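Es1 family protein (PDB 3L3B) is a DJ-1/PfpI family protein with an amidotransferase-like domain that probably takes part in isoprenoid biosynthesis, its exact reaction being unsettled. Local coordinates at residues N223-L226 against G227-M231. Numbering follows the deposited sequence.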
# COMPACT_ATOMS: atom_id res chain seq x y z
N ASN B 223 0.62 -13.98 5.17
CA ASN B 223 -0.03 -15.08 4.42
C ASN B 223 -0.64 -14.63 3.14
O ASN B 223 -0.46 -15.26 2.13
CB ASN B 223 -1.02 -15.83 5.30
CG ASN B 223 -0.32 -16.63 6.37
OD1 ASN B 223 0.79 -17.08 6.14
ND2 ASN B 223 -0.94 -16.79 7.55
N VAL B 224 -1.31 -13.49 3.18
CA VAL B 224 -1.81 -12.86 1.98
C VAL B 224 -0.68 -12.71 0.94
O VAL B 224 -0.86 -13.03 -0.23
CB VAL B 224 -2.47 -11.48 2.28
CG1 VAL B 224 -2.68 -10.67 0.97
CG2 VAL B 224 -3.80 -11.66 3.09
N TYR B 225 0.49 -12.26 1.40
CA TYR B 225 1.64 -12.04 0.51
C TYR B 225 2.15 -13.34 -0.13
O TYR B 225 2.58 -13.34 -1.29
CB TYR B 225 2.75 -11.33 1.28
CG TYR B 225 4.19 -11.47 0.78
CD1 TYR B 225 4.67 -10.72 -0.31
CD2 TYR B 225 5.08 -12.29 1.44
CE1 TYR B 225 6.04 -10.84 -0.72
CE2 TYR B 225 6.40 -12.43 1.02
CZ TYR B 225 6.88 -11.70 -0.05
OH TYR B 225 8.21 -11.91 -0.39
N LEU B 226 2.10 -14.44 0.63
CA LEU B 226 2.57 -15.73 0.12
C LEU B 226 1.74 -16.16 -1.08
O LEU B 226 2.28 -16.64 -2.08
CB LEU B 226 2.53 -16.78 1.21
CG LEU B 226 3.61 -16.66 2.26
CD1 LEU B 226 3.44 -17.81 3.23
CD2 LEU B 226 5.03 -16.60 1.64
N GLY B 227 0.43 -15.93 -1.01
CA GLY B 227 -0.43 -16.25 -2.12
C GLY B 227 -0.18 -15.39 -3.34
O GLY B 227 -0.18 -15.88 -4.42
N ILE B 228 0.01 -14.09 -3.17
CA ILE B 228 0.29 -13.17 -4.29
C ILE B 228 1.63 -13.48 -4.91
O ILE B 228 1.80 -13.41 -6.11
CB ILE B 228 0.27 -11.67 -3.79
CG1 ILE B 228 -1.17 -11.29 -3.52
CG2 ILE B 228 0.91 -10.75 -4.82
CD1 ILE B 228 -1.42 -9.95 -2.75
N GLN B 229 2.61 -13.81 -4.09
CA GLN B 229 3.92 -14.21 -4.57
C GLN B 229 3.82 -15.46 -5.48
O GLN B 229 4.44 -15.52 -6.53
CB GLN B 229 4.84 -14.47 -3.38
CG GLN B 229 6.21 -15.01 -3.73
CD GLN B 229 7.06 -15.25 -2.51
OE1 GLN B 229 6.98 -16.29 -1.88
NE2 GLN B 229 7.86 -14.26 -2.16
N ASP B 230 3.00 -16.42 -5.10
CA ASP B 230 2.83 -17.62 -5.91
C ASP B 230 2.12 -17.34 -7.25
O ASP B 230 2.45 -17.94 -8.27
CB ASP B 230 2.02 -18.66 -5.16
CG ASP B 230 2.10 -20.03 -5.83
OD1 ASP B 230 1.07 -20.51 -6.36
OD2 ASP B 230 3.22 -20.57 -5.90
N MET B 231 1.15 -16.43 -7.22
CA MET B 231 0.43 -16.08 -8.41
C MET B 231 1.35 -15.44 -9.45
O MET B 231 1.38 -15.87 -10.59
CB MET B 231 -0.72 -15.14 -8.05
CG MET B 231 -1.62 -14.97 -9.21
SD MET B 231 -2.88 -13.78 -8.97
CE MET B 231 -1.97 -12.26 -9.17
O HOH W 1 4.69 -17.96 -2.12
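Tyr225 and Gln229 meet one helical turn apart, at the hydroxyl end of the ring. The Gln229 amide nitrogen NE2 lies 3.5 Å from CZ of Tyr225 and 3.0 Å from its OH. The angle is too poor for a hydrogen bond between NE2 and OH. The ring and amide planes are 63° apart, and the amide approaches the ring obliquely. Gln229 reaches this level because its chain is fully extended as far as CD, with CG anti to the backbone N (chi1 175°). The same amide faces Leu226 with its oxygen. Leu226 and Gln229 run side by side, and CD2 of Leu226 is 4.0 Å from OE1 of Gln229. One water donates to both OE1 of Gln229, at 2.8 Å, and the carbonyl O of Leu226. The bridge ties the glutamine side chain back to its own helix and probably helps fix the rotation of the amide. That carbonyl also accepts the backbone N of Asp230 at 3.1 Å, so two donors grip it.

On another side of the helix, Val224 and Ile228 point the same way. Their contact is between CG1 of Val224 and CD1 of Ile228, 4.0 Å apart. Ile228 also packs on Leu46 of helix 41-53 and on Cys212 of strand 209-212. Tyr225 lies against Leu46 and Glu50, and against Arg53 of the second subunit.

The backbone follows the i to i+4 pattern, with Gln229 N 2.8 Å from Tyr225 O. This is a regular alpha-helix, part of helix 221-238, which packs against the central, mainly parallel sheet of the DJ-1/PfpI alpha/beta fold.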